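Local coordinates for protein siderophore enterobactin esterase (Emericella nidulans, PDB 6GUO) that hydrolyses the bacterial xenosiderophore enterobactin to N-(2,3-dihydroxybenzoyl)-L-serine, releasing its iron inside the fungal cell, at residues A[129-134]-A[171-176]; A[56-61]-A[136-141]; A[167-172]-A[192-197]. All coordinates share one frame; numbering follows the deposited sequence.

Contact 1: residues A[129-134]-A[171-176]; sequences GGADEF and ALHALF
A131 and H173 stand opposite each other with their CA atoms 8.0 Å apart, and D132 and A174 follow at 8.4 Å, so the first turn of helix 131-150 runs beside the later half of helix 166-177. Both helices pack against the central sheet of the alpha/beta-hydrolase fold; the second lies in the beta-alpha-beta crossover from strand 156-164 to strand 184-188. G130 is the N-cap of the first helix. With backbones this far apart, H173 and D132 meet between the helices, H173 supplying the larger part. Its CG lies opposite the backbone N, which sends the imidazole across to the other helix. There NE2 donates to OD1 of D132 in a short, nearly straight bond of 2.6 Å, the N-H...O angle being 175°. The two side chains cross at about a right angle, but carboxylate and ring planes are only 34° apart. At the other ring nitrogen, ND1, a second carboxylate, E202 on helix 199-208, is hydrogen-bonded, so both nitrogens of this buried ring are satisfied and its rotation is fixed. Two acidic partners would probably favour the protonated imidazolium. Beside the polar bond, A131 CB lies 4.0 Å from H173 CD2, approaching the ring obliquely. OD1 of D132 is met on its syn side, 31° out of the carboxylate plane, yet it lies squarely in the plane of the imidazole.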
ATOM      1  N   GLY A 129      17.537 -23.073  -3.214  1.00 25.17           N
ATOM      2  CA  GLY A 129      18.464 -23.103  -4.346  1.00 24.95           C
ATOM      3  C   GLY A 129      17.865 -23.038  -5.743  1.00 23.83           C
ATOM      4  O   GLY A 129      18.564 -23.318  -6.718  1.00 25.35           O
ATOM      5  N   GLY A 130      16.593 -22.654  -5.851  1.00 22.02           N
ATOM      6  CA  GLY A 130      15.907 -22.554  -7.141  1.00 22.60           C
ATOM      7  C   GLY A 130      15.882 -21.177  -7.794  1.00 20.94           C
ATOM      8  O   GLY A 130      15.157 -20.989  -8.770  1.00 19.94           O
ATOM      9  N   ALA A 131      16.668 -20.223  -7.290  1.00 20.39           N
ATOM     10  CA  ALA A 131      16.598 -18.834  -7.786  1.00 20.66           C
ATOM     11  C   ALA A 131      17.049 -18.658  -9.229  1.00 21.33           C
ATOM     12  O   ALA A 131      16.461 -17.860  -9.960  1.00 20.19           O
ATOM     13  CB  ALA A 131      17.366 -17.888  -6.883  1.00 20.93           C
ATOM     14  N   ASP A 132      18.080 -19.391  -9.643  1.00 22.38           N
ATOM     15  CA  ASP A 132      18.529 -19.321 -11.039  1.00 23.77           C
ATOM     16  C   ASP A 132      17.468 -19.851 -12.000  1.00 23.11           C
ATOM     17  O   ASP A 132      17.255 -19.265 -13.060  1.00 21.80           O
ATOM     18  CB  ASP A 132      19.866 -20.044 -11.233  1.00 26.02           C
ATOM     19  CG  ASP A 132      21.022 -19.321 -10.561  1.00 29.12           C
ATOM     20  OD1 ASP A 132      20.958 -18.083 -10.403  1.00 30.56           O
ATOM     21  OD2 ASP A 132      22.006 -19.990 -10.192  1.00 32.67           O
ATOM     22  N   GLU A 133      16.798 -20.939 -11.614  1.00 22.98           N
ATOM     23  CA  GLU A 133      15.678 -21.489 -12.390  1.00 23.90           C
ATOM     24  C   GLU A 133      14.520 -20.494 -12.483  1.00 21.34           C
ATOM     25  O   GLU A 133      13.943 -20.296 -13.552  1.00 19.90           O
ATOM     26  CB  GLU A 133      15.178 -22.801 -11.772  1.00 27.17           C
ATOM     27  CG  GLU A 133      16.164 -23.957 -11.873  1.00 31.87           C
ATOM     28  CD  GLU A 133      15.728 -25.193 -11.099  1.00 37.33           C
ATOM     29  OE1 GLU A 133      14.564 -25.262 -10.647  1.00 38.68           O
ATOM     30  OE2 GLU A 133      16.564 -26.107 -10.945  1.00 41.34           O
ATOM     31  N   PHE A 134      14.195 -19.868 -11.355  1.00 19.93           N
ATOM     32  CA  PHE A 134      13.104 -18.897 -11.286  1.00 19.40           C
ATOM     33  C   PHE A 134      13.397 -17.628 -12.092  1.00 19.22           C
ATOM     34  O   PHE A 134      12.537 -17.095 -12.786  1.00 17.86           O
ATOM     35  CB  PHE A 134      12.821 -18.544  -9.817  1.00 19.45           C
ATOM     36  CG  PHE A 134      11.515 -17.831  -9.594  1.00 19.81           C
ATOM     37  CD1 PHE A 134      10.340 -18.272 -10.204  1.00 21.16           C
ATOM     38  CD2 PHE A 134      11.451 -16.733  -8.741  1.00 19.66           C
ATOM     39  CE1 PHE A 134       9.140 -17.622  -9.989  1.00 21.05           C
ATOM     40  CE2 PHE A 134      10.247 -16.082  -8.521  1.00 21.80           C
ATOM     41  CZ  PHE A 134       9.090 -16.523  -9.144  1.00 21.53           C
ATOM     42  N   ALA A 171      16.219 -10.441  -5.527  1.00 16.17           N
ATOM     43  CA  ALA A 171      16.555  -9.223  -6.270  1.00 16.46           C
ATOM     44  C   ALA A 171      18.059  -8.939  -6.273  1.00 16.59           C
ATOM     45  O   ALA A 171      18.633  -8.629  -7.328  1.00 17.31           O
ATOM     46  CB  ALA A 171      15.793  -8.031  -5.713  1.00 16.41           C
ATOM     47  N   LEU A 172      18.692  -9.060  -5.107  1.00 16.22           N
ATOM     48  CA  LEU A 172      20.146  -8.893  -4.996  1.00 16.95           C
ATOM     49  C   LEU A 172      20.908  -9.942  -5.802  1.00 17.16           C
ATOM     50  O   LEU A 172      21.862  -9.608  -6.519  1.00 17.39           O
ATOM     51  CB  LEU A 172      20.591  -8.920  -3.530  1.00 16.89           C
ATOM     52  CG  LEU A 172      20.122  -7.732  -2.674  1.00 17.50           C
ATOM     53  CD1 LEU A 172      20.583  -7.899  -1.236  1.00 18.34           C
ATOM     54  CD2 LEU A 172      20.600  -6.399  -3.235  1.00 18.43           C
ATOM     55  N   HIS A 173      20.481 -11.200  -5.700  1.00 16.75           N
ATOM     56  CA  HIS A 173      21.072 -12.276  -6.508  1.00 17.50           C
ATOM     57  C   HIS A 173      20.997 -11.982  -8.016  1.00 17.30           C
ATOM     58  O   HIS A 173      21.983 -12.167  -8.730  1.00 18.47           O
ATOM     59  CB  HIS A 173      20.415 -13.621  -6.187  1.00 19.01           C
ATOM     60  CG  HIS A 173      20.910 -14.741  -7.042  1.00 20.88           C
ATOM     61  ND1 HIS A 173      22.178 -15.263  -6.915  1.00 21.92           N
ATOM     62  CD2 HIS A 173      20.325 -15.412  -8.059  1.00 21.41           C
ATOM     63  CE1 HIS A 173      22.345 -16.223  -7.807  1.00 22.78           C
ATOM     64  NE2 HIS A 173      21.236 -16.331  -8.516  1.00 22.02           N
ATOM     65  N   ALA A 174      19.842 -11.505  -8.482  1.00 14.52           N
ATOM     66  CA  ALA A 174      19.671 -11.117  -9.880  1.00 17.68           C
ATOM     67  C   ALA A 174      20.657 -10.011 -10.257  1.00 17.62           C
ATOM     68  O   ALA A 174      21.393 -10.150 -11.231  1.00 18.11           O
ATOM     69  CB  ALA A 174      18.239 -10.674 -10.144  1.00 17.71           C
ATOM     70  N   LEU A 175      20.693  -8.939  -9.460  1.00 17.89           N
ATOM     71  CA  LEU A 175      21.650  -7.839  -9.670  1.00 18.00           C
ATOM     72  C   LEU A 175      23.113  -8.309  -9.766  1.00 17.88           C
ATOM     73  O   LEU A 175      23.826  -7.940 -10.702  1.00 17.65           O
ATOM     74  CB  LEU A 175      21.517  -6.785  -8.557  1.00 18.17           C
ATOM     75  CG  LEU A 175      22.568  -5.671  -8.480  1.00 18.69           C
ATOM     76  CD1 LEU A 175      22.604  -4.859  -9.762  1.00 19.16           C
ATOM     77  CD2 LEU A 175      22.301  -4.768  -7.285  1.00 19.04           C
ATOM     78  N   PHE A 176      23.549  -9.123  -8.809  1.00 17.90           N
ATOM     79  CA  PHE A 176      24.967  -9.470  -8.693  1.00 18.99           C
ATOM     80  C   PHE A 176      25.441 -10.491  -9.723  1.00 19.55           C
ATOM     81  O   PHE A 176      26.605 -10.463 -10.096  1.00 22.60           O
ATOM     82  CB  PHE A 176      25.316  -9.948  -7.274  1.00 19.19           C
ATOM     83  CG  PHE A 176      25.051  -8.925  -6.193  1.00 19.44           C
ATOM     84  CD1 PHE A 176      25.262  -7.558  -6.412  1.00 19.87           C
ATOM     85  CD2 PHE A 176      24.604  -9.331  -4.941  1.00 19.43           C
ATOM     86  CE1 PHE A 176      25.017  -6.634  -5.413  1.00 19.94           C
ATOM     87  CE2 PHE A 176      24.359  -8.405  -3.940  1.00 19.71           C
ATOM     88  CZ  PHE A 176      24.565  -7.055  -4.175  1.00 20.02           C
TER

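Contact 2: residues A[56-61]-A[136-141]; sequences YLVDGN and TFIAEI
I138 faces strand 52-58 with both its branches, one for each of two residues on the same side of the strand. The methyl CG2, lying opposite the backbone N, goes to Y56 and comes within 4.2 Å of its ring atom CD1, meeting the ring at a slant. The longer branch turns the other way: CG1 lies beside the backbone N (chi1 -68°) and runs on almost fully extended, so that CD1 arrives 4.1 Å from CG1 of V58. These two aliphatic side chains cross at about a right angle, touching through their terminal methyls. This is the layering of an alpha/beta-hydrolase, in which helix 131-150 covers one face of the sheet and strand 52-58 lies inside it, bonded in parallel to strands 83-90 and 156-164. Further apolar cover for V58 comes from L106 and from F134, one turn before I138, while Y56 also packs on R143 of the same helix. The ring of F137, the residue before I138, stacks on Y31 and meets W5 of the second subunit; I141 packs on that same tryptophan.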
ATOM      1  N   TYR A  56       8.161  -5.947 -12.108  1.00 13.66           N
ATOM      2  CA  TYR A  56       7.988  -7.368 -11.841  1.00 14.02           C
ATOM      3  C   TYR A  56       8.101  -7.587 -10.337  1.00 14.12           C
ATOM      4  O   TYR A  56       9.037  -7.096  -9.706  1.00 14.88           O
ATOM      5  CB  TYR A  56       9.036  -8.185 -12.614  1.00 14.73           C
ATOM      6  CG  TYR A  56       8.772  -8.175 -14.103  1.00 16.07           C
ATOM      7  CD1 TYR A  56       8.127  -9.243 -14.722  1.00 16.55           C
ATOM      8  CD2 TYR A  56       9.129  -7.080 -14.890  1.00 16.67           C
ATOM      9  CE1 TYR A  56       7.853  -9.229 -16.082  1.00 17.66           C
ATOM     10  CE2 TYR A  56       8.858  -7.056 -16.252  1.00 17.87           C
ATOM     11  CZ  TYR A  56       8.227  -8.135 -16.843  1.00 18.39           C
ATOM     12  OH  TYR A  56       7.951  -8.116 -18.189  1.00 19.79           O
ATOM     13  N   LEU A  57       7.139  -8.312  -9.771  1.00 14.29           N
ATOM     14  CA  LEU A  57       7.061  -8.534  -8.332  1.00 14.79           C
ATOM     15  C   LEU A  57       7.141 -10.024  -8.020  1.00 14.13           C
ATOM     16  O   LEU A  57       6.372 -10.799  -8.570  1.00 14.58           O
ATOM     17  CB  LEU A  57       5.738  -7.996  -7.787  1.00 16.34           C
ATOM     18  CG  LEU A  57       5.262  -6.604  -8.209  1.00 18.09           C
ATOM     19  CD1 LEU A  57       3.835  -6.385  -7.727  1.00 19.41           C
ATOM     20  CD2 LEU A  57       6.177  -5.537  -7.652  1.00 19.60           C
ATOM     21  N   VAL A  58       8.059 -10.413  -7.136  1.00 14.23           N
ATOM     22  CA  VAL A  58       8.045 -11.779  -6.575  1.00 15.70           C
ATOM     23  C   VAL A  58       7.255 -11.748  -5.265  1.00 16.35           C
ATOM     24  O   VAL A  58       6.998 -10.673  -4.740  1.00 17.19           O
ATOM     25  CB  VAL A  58       9.453 -12.391  -6.440  1.00 16.90           C
ATOM     26  CG1 VAL A  58      10.082 -12.516  -7.822  1.00 17.87           C
ATOM     27  CG2 VAL A  58      10.351 -11.600  -5.493  1.00 17.74           C
ATOM     28  N   ASP A  59       6.845 -12.911  -4.756  1.00 18.53           N
ATOM     29  CA  ASP A  59       5.722 -13.003  -3.786  1.00 19.10           C
ATOM     30  C   ASP A  59       4.507 -12.268  -4.347  1.00 17.90           C
ATOM     31  O   ASP A  59       3.867 -11.453  -3.661  1.00 19.00           O
ATOM     32  CB  ASP A  59       6.072 -12.435  -2.404  1.00 20.17           C
ATOM     33  CG  ASP A  59       7.131 -13.229  -1.687  1.00 21.67           C
ATOM     34  OD1 ASP A  59       7.062 -14.480  -1.687  1.00 23.90           O
ATOM     35  OD2 ASP A  59       8.022 -12.603  -1.080  1.00 23.80           O
ATOM     36  N   GLY A  60       4.212 -12.550  -5.609  1.00 17.48           N
ATOM     37  CA  GLY A  60       3.223 -11.798  -6.378  1.00 17.05           C
ATOM     38  C   GLY A  60       1.862 -11.627  -5.730  1.00 16.41           C
ATOM     39  O   GLY A  60       1.277 -10.540  -5.789  1.00 17.10           O
ATOM     40  N   ASN A  61       1.375 -12.690  -5.086  1.00 15.67           N
ATOM     41  CA  ASN A  61       0.044 -12.675  -4.464  1.00 15.25           C
ATOM     42  C   ASN A  61      -0.069 -11.648  -3.334  1.00 15.26           C
ATOM     43  O   ASN A  61      -1.169 -11.190  -3.037  1.00 17.32           O
ATOM     44  CB  ASN A  61      -0.358 -14.042  -3.893  1.00 16.01           C
ATOM     45  CG  ASN A  61      -0.118 -15.188  -4.852  1.00 17.03           C
ATOM     46  OD1 ASN A  61       0.992 -15.696  -4.937  1.00 18.20           O
ATOM     47  ND2 ASN A  61      -1.162 -15.621  -5.552  1.00 18.71           N
ATOM     48  N   THR A 136      15.456 -17.444 -14.662  1.00 20.78           N
ATOM     49  CA  THR A 136      15.345 -17.892 -16.052  1.00 21.17           C
ATOM     50  C   THR A 136      13.878 -17.913 -16.498  1.00 20.31           C
ATOM     51  O   THR A 136      13.548 -17.442 -17.588  1.00 20.95           O
ATOM     52  CB  THR A 136      15.984 -19.286 -16.226  1.00 22.58           C
ATOM     53  OG1 THR A 136      17.363 -19.218 -15.849  1.00 23.95           O
ATOM     54  CG2 THR A 136      15.889 -19.775 -17.654  1.00 24.31           C
ATOM     55  N   PHE A 137      13.012 -18.443 -15.635  1.00 19.30           N
ATOM     56  CA  PHE A 137      11.568 -18.498 -15.882  1.00 19.28           C
ATOM     57  C   PHE A 137      10.967 -17.109 -16.111  1.00 17.97           C
ATOM     58  O   PHE A 137      10.205 -16.904 -17.060  1.00 17.96           O
ATOM     59  CB  PHE A 137      10.869 -19.220 -14.716  1.00 20.19           C
ATOM     60  CG  PHE A 137       9.374 -19.191 -14.779  1.00 19.97           C
ATOM     61  CD1 PHE A 137       8.691 -19.937 -15.730  1.00 21.12           C
ATOM     62  CD2 PHE A 137       8.638 -18.434 -13.867  1.00 19.45           C
ATOM     63  CE1 PHE A 137       7.303 -19.919 -15.787  1.00 20.68           C
ATOM     64  CE2 PHE A 137       7.254 -18.415 -13.920  1.00 20.00           C
ATOM     65  CZ  PHE A 137       6.584 -19.160 -14.878  1.00 19.91           C
ATOM     66  N   ILE A 138      11.326 -16.154 -15.259  1.00 16.71           N
ATOM     67  CA  ILE A 138      10.822 -14.783 -15.392  1.00 17.28           C
ATOM     68  C   ILE A 138      11.313 -14.141 -16.694  1.00 18.43           C
ATOM     69  O   ILE A 138      10.523 -13.568 -17.445  1.00 18.47           O
ATOM     70  CB  ILE A 138      11.200 -13.915 -14.173  1.00 17.61           C
ATOM     71  CG1 ILE A 138      10.445 -14.413 -12.931  1.00 17.74           C
ATOM     72  CG2 ILE A 138      10.869 -12.445 -14.422  1.00 18.06           C
ATOM     73  CD1 ILE A 138      10.983 -13.882 -11.621  1.00 18.88           C
ATOM     74  N   ALA A 139      12.609 -14.269 -16.954  1.00 19.96           N
ATOM     75  CA  ALA A 139      13.252 -13.630 -18.105  1.00 22.60           C
ATOM     76  C   ALA A 139      12.904 -14.263 -19.460  1.00 23.21           C
ATOM     77  O   ALA A 139      12.794 -13.548 -20.459  1.00 24.12           O
ATOM     78  CB  ALA A 139      14.763 -13.611 -17.909  1.00 24.34           C
ATOM     79  N   GLU A 140      12.747 -15.589 -19.495  1.00 23.00           N
ATOM     80  CA  GLU A 140      12.565 -16.327 -20.754  1.00 23.68           C
ATOM     81  C   GLU A 140      11.133 -16.792 -21.040  1.00 21.04           C
ATOM     82  O   GLU A 140      10.805 -17.045 -22.197  1.00 21.95           O
ATOM     83  CB  GLU A 140      13.547 -17.504 -20.813  1.00 26.52           C
ATOM     84  CG  GLU A 140      14.996 -17.030 -20.877  1.00 30.25           C
ATOM     85  CD  GLU A 140      16.025 -18.141 -20.772  1.00 31.86           C
ATOM     86  OE1 GLU A 140      15.724 -19.293 -21.147  1.00 34.98           O
ATOM     87  OE2 GLU A 140      17.157 -17.847 -20.318  1.00 36.16           O
ATOM     88  N   ILE A 141      10.290 -16.895 -20.008  1.00 18.87           N
ATOM     89  CA  ILE A 141       8.908 -17.363 -20.156  1.00 18.57           C
ATOM     90  C   ILE A 141       7.896 -16.257 -19.845  1.00 17.68           C
ATOM     91  O   ILE A 141       7.063 -15.923 -20.692  1.00 17.66           O
ATOM     92  CB  ILE A 141       8.629 -18.600 -19.263  1.00 19.92           C
ATOM     93  CG1 ILE A 141       9.672 -19.702 -19.504  1.00 20.52           C
ATOM     94  CG2 ILE A 141       7.215 -19.135 -19.481  1.00 20.71           C
ATOM     95  CD1 ILE A 141       9.748 -20.224 -20.929  1.00 21.50           C
TER

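Contact 3: residues A[167-172]-A[192-197]; sequences GGLFAL and IWWNNR
L169 lays its methyl CD2 against the root of the W194 side chain, 3.8 Å from CB and equally close to CE3, with CG and CD2 of the indole only slightly farther. The methyl sits where the ring joins its stem and also touches the near corner of the six-membered ring, at CE3, approaching at a slant while the two side chains cross at about a right angle. CG of L169 lies opposite its backbone N (chi1 176°), as does that of W194, which sends each side chain out toward the other. One turn further along helix 166-177, L172 places its CD1 4.0 Å from CG1 of I192, again with the side chains crossed. The backbones come nearest at L169 and I192, whose CA atoms are 6.3 Å apart. This helix follows the GxSxG sequence, consistent with the nucleophile elbow of the alpha/beta-hydrolase fold, and the loop after strand 184-188, which holds I192, packs on its side. The chain then makes a short turn in which N195, N196 and R197 adopt a left-handed helical conformation, with R197 N bonded to W193 O. This turn puts N195 CB over one face of the W194 indole, offset toward its rim. W194 itself packs on T107 and P108, in the loop after helix 102-106, and its ring meets that of Y166 nearly at right angles. Between the two segments no hydrogen bond forms. Their buried fit depends on the shapes of aliphatic and aromatic groups, whereas N195 makes the directional bonds, accepting from I114 N and donating to H112 O, in or beside the proline-rich insertion that narrows the active site.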
ATOM      1  N   GLY A 167      12.439 -12.389  -1.207  1.00 15.42           N
ATOM      2  CA  GLY A 167      12.299 -11.630  -2.449  1.00 15.77           C
ATOM      3  C   GLY A 167      13.398 -10.599  -2.665  1.00 15.50           C
ATOM      4  O   GLY A 167      13.868 -10.411  -3.787  1.00 15.28           O
ATOM      5  N   GLY A 168      13.805  -9.923  -1.592  1.00 15.93           N
ATOM      6  CA  GLY A 168      14.900  -8.956  -1.641  1.00 16.23           C
ATOM      7  C   GLY A 168      16.234  -9.640  -1.879  1.00 16.35           C
ATOM      8  O   GLY A 168      17.070  -9.143  -2.636  1.00 15.95           O
ATOM      9  N   LEU A 169      16.431 -10.783  -1.225  1.00 16.23           N
ATOM     10  CA  LEU A 169      17.599 -11.629  -1.473  1.00 17.23           C
ATOM     11  C   LEU A 169      17.668 -12.018  -2.951  1.00 17.28           C
ATOM     12  O   LEU A 169      18.731 -11.921  -3.573  1.00 18.35           O
ATOM     13  CB  LEU A 169      17.552 -12.880  -0.584  1.00 18.70           C
ATOM     14  CG  LEU A 169      18.653 -13.931  -0.765  1.00 20.51           C
ATOM     15  CD1 LEU A 169      20.004 -13.355  -0.389  1.00 21.13           C
ATOM     16  CD2 LEU A 169      18.339 -15.169   0.059  1.00 21.42           C
ATOM     17  N   PHE A 170      16.524 -12.442  -3.491  1.00 16.22           N
ATOM     18  CA  PHE A 170      16.378 -12.792  -4.904  1.00 16.65           C
ATOM     19  C   PHE A 170      16.742 -11.629  -5.827  1.00 15.70           C
ATOM     20  O   PHE A 170      17.487 -11.814  -6.784  1.00 15.71           O
ATOM     21  CB  PHE A 170      14.949 -13.278  -5.181  1.00 16.88           C
ATOM     22  CG  PHE A 170      14.692 -13.644  -6.614  1.00 17.24           C
ATOM     23  CD1 PHE A 170      15.075 -14.894  -7.106  1.00 17.94           C
ATOM     24  CD2 PHE A 170      14.064 -12.750  -7.475  1.00 18.01           C
ATOM     25  CE1 PHE A 170      14.839 -15.234  -8.428  1.00 18.46           C
ATOM     26  CE2 PHE A 170      13.827 -13.089  -8.802  1.00 17.98           C
ATOM     27  CZ  PHE A 170      14.218 -14.335  -9.279  1.00 18.30           C
ATOM     28  N   ALA A 171      16.219 -10.441  -5.527  1.00 16.17           N
ATOM     29  CA  ALA A 171      16.555  -9.223  -6.270  1.00 16.46           C
ATOM     30  C   ALA A 171      18.059  -8.939  -6.273  1.00 16.59           C
ATOM     31  O   ALA A 171      18.633  -8.629  -7.328  1.00 17.31           O
ATOM     32  CB  ALA A 171      15.793  -8.031  -5.713  1.00 16.41           C
ATOM     33  N   LEU A 172      18.692  -9.060  -5.107  1.00 16.22           N
ATOM     34  CA  LEU A 172      20.146  -8.893  -4.996  1.00 16.95           C
ATOM     35  C   LEU A 172      20.908  -9.942  -5.802  1.00 17.16           C
ATOM     36  O   LEU A 172      21.862  -9.608  -6.519  1.00 17.39           O
ATOM     37  CB  LEU A 172      20.591  -8.920  -3.530  1.00 16.89           C
ATOM     38  CG  LEU A 172      20.122  -7.732  -2.674  1.00 17.50           C
ATOM     39  CD1 LEU A 172      20.583  -7.899  -1.236  1.00 18.34           C
ATOM     40  CD2 LEU A 172      20.600  -6.399  -3.235  1.00 18.43           C
ATOM     41  N   ILE A 192      19.772 -10.734   3.842  1.00 17.76           N
ATOM     42  CA  ILE A 192      21.220 -10.763   3.630  1.00 15.36           C
ATOM     43  C   ILE A 192      21.858 -11.824   4.532  1.00 19.02           C
ATOM     44  O   ILE A 192      22.767 -12.527   4.100  1.00 19.11           O
ATOM     45  CB  ILE A 192      21.851  -9.353   3.808  1.00 19.03           C
ATOM     46  CG1 ILE A 192      21.394  -8.451   2.651  1.00 19.03           C
ATOM     47  CG2 ILE A 192      23.380  -9.423   3.848  1.00 19.57           C
ATOM     48  CD1 ILE A 192      21.708  -6.979   2.810  1.00 19.23           C
ATOM     49  N   TRP A 193      21.335 -11.962   5.753  1.00 19.45           N
ATOM     50  CA  TRP A 193      21.721 -13.031   6.697  1.00 19.81           C
ATOM     51  C   TRP A 193      21.735 -14.460   6.135  1.00 20.11           C
ATOM     52  O   TRP A 193      22.513 -15.291   6.606  1.00 20.02           O
ATOM     53  CB  TRP A 193      20.806 -13.010   7.936  1.00 19.97           C
ATOM     54  CG  TRP A 193      19.359 -13.294   7.636  1.00 20.29           C
ATOM     55  CD1 TRP A 193      18.386 -12.380   7.350  1.00 19.73           C
ATOM     56  CD2 TRP A 193      18.727 -14.579   7.592  1.00 21.62           C
ATOM     57  NE1 TRP A 193      17.189 -13.014   7.127  1.00 19.65           N
ATOM     58  CE2 TRP A 193      17.366 -14.364   7.268  1.00 21.11           C
ATOM     59  CE3 TRP A 193      19.175 -15.891   7.796  1.00 22.38           C
ATOM     60  CZ2 TRP A 193      16.449 -15.414   7.146  1.00 22.33           C
ATOM     61  CZ3 TRP A 193      18.262 -16.939   7.670  1.00 23.33           C
ATOM     62  CH2 TRP A 193      16.915 -16.690   7.344  1.00 23.23           C
ATOM     63  N   TRP A 194      20.868 -14.739   5.161  1.00 19.70           N
ATOM     64  CA  TRP A 194      20.625 -16.104   4.681  1.00 20.70           C
ATOM     65  C   TRP A 194      21.888 -16.895   4.335  1.00 22.18           C
ATOM     66  O   TRP A 194      22.771 -16.404   3.632  1.00 20.89           O
ATOM     67  CB  TRP A 194      19.676 -16.098   3.476  1.00 21.48           C
ATOM     68  CG  TRP A 194      19.352 -17.477   3.003  1.00 21.67           C
ATOM     69  CD1 TRP A 194      18.444 -18.338   3.542  1.00 22.17           C
ATOM     70  CD2 TRP A 194      19.960 -18.164   1.909  1.00 22.19           C
ATOM     71  NE1 TRP A 194      18.436 -19.521   2.841  1.00 22.37           N
ATOM     72  CE2 TRP A 194      19.358 -19.441   1.833  1.00 22.70           C
ATOM     73  CE3 TRP A 194      20.950 -17.825   0.978  1.00 22.84           C
ATOM     74  CZ2 TRP A 194      19.719 -20.381   0.865  1.00 23.17           C
ATOM     75  CZ3 TRP A 194      21.309 -18.761   0.013  1.00 23.87           C
ATOM     76  CH2 TRP A 194      20.690 -20.023  -0.035  1.00 23.98           C
ATOM     77  N   ASN A 195      21.946 -18.123   4.847  1.00 23.50           N
ATOM     78  CA  ASN A 195      23.035 -19.053   4.578  1.00 25.22           C
ATOM     79  C   ASN A 195      24.407 -18.438   4.865  1.00 26.84           C
ATOM     80  O   ASN A 195      25.256 -18.328   3.976  1.00 26.16           O
ATOM     81  CB  ASN A 195      22.945 -19.553   3.131  1.00 25.98           C
ATOM     82  CG  ASN A 195      23.883 -20.700   2.858  1.00 28.38           C
ATOM     83  OD1 ASN A 195      24.185 -21.483   3.758  1.00 28.34           O
ATOM     84  ND2 ASN A 195      24.362 -20.803   1.618  1.00 29.83           N
ATOM     85  N   ASN A 196      24.598 -18.014   6.113  1.00 29.67           N
ATOM     86  CA  ASN A 196      25.843 -17.376   6.554  1.00 31.56           C
ATOM     87  C   ASN A 196      26.253 -16.225   5.619  1.00 29.67           C
ATOM     88  O   ASN A 196      27.414 -16.102   5.219  1.00 29.88           O
ATOM     89  CB  ASN A 196      26.957 -18.430   6.672  1.00 33.82           C
ATOM     90  CG  ASN A 196      28.172 -17.928   7.436  1.00 37.47           C
ATOM     91  OD1 ASN A 196      28.080 -17.009   8.249  1.00 40.03           O
ATOM     92  ND2 ASN A 196      29.324 -18.534   7.171  1.00 37.93           N
ATOM     93  N   ARG A 197      25.268 -15.401   5.262  1.00 26.81           N
ATOM     94  CA  ARG A 197      25.463 -14.245   4.388  1.00 26.07           C
ATOM     95  C   ARG A 197      26.137 -14.564   3.052  1.00 24.02           C
ATOM     96  O   ARG A 197      27.004 -13.823   2.588  1.00 22.33           O
ATOM     97  CB  ARG A 197      26.211 -13.141   5.137  1.00 27.53           C
ATOM     98  CG  ARG A 197      25.428 -12.595   6.313  1.00 29.33           C
ATOM     99  CD  ARG A 197      26.107 -11.369   6.882  1.00 34.36           C
ATOM    100  NE  ARG A 197      27.409 -11.722   7.437  1.00 38.51           N
ATOM    101  CZ  ARG A 197      28.417 -10.879   7.654  1.00 43.15           C
ATOM    102  NH1 ARG A 197      28.318  -9.580   7.372  1.00 44.32           N
ATOM    103  NH2 ARG A 197      29.550 -11.350   8.163  1.00 47.28           N
TER

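Contacts 1 and 3 share helix 166-177, and their centres lie about 9 Å apart; contacts 1 and 2 share helix 131-150, with centres about 11 Å apart. Contacts 2 and 3 are more distant, about 17 Å between centres, but F170 of contact 3 touches both others: its CZ lies 3.7 Å from CD2 of F134 in contact 1 and 4.0 Å from CD1 of I138 in contact 2, and its CE2 lies 3.9 Å from CG1 of V58. V58 CG2 also rests 3.6 Å from CA of G167. G167 and S165 belong to a GxSxG sequence consistent with the nucleophile elbow of this fold, so contacts 2 and 3 both reach the probable catalytic turn.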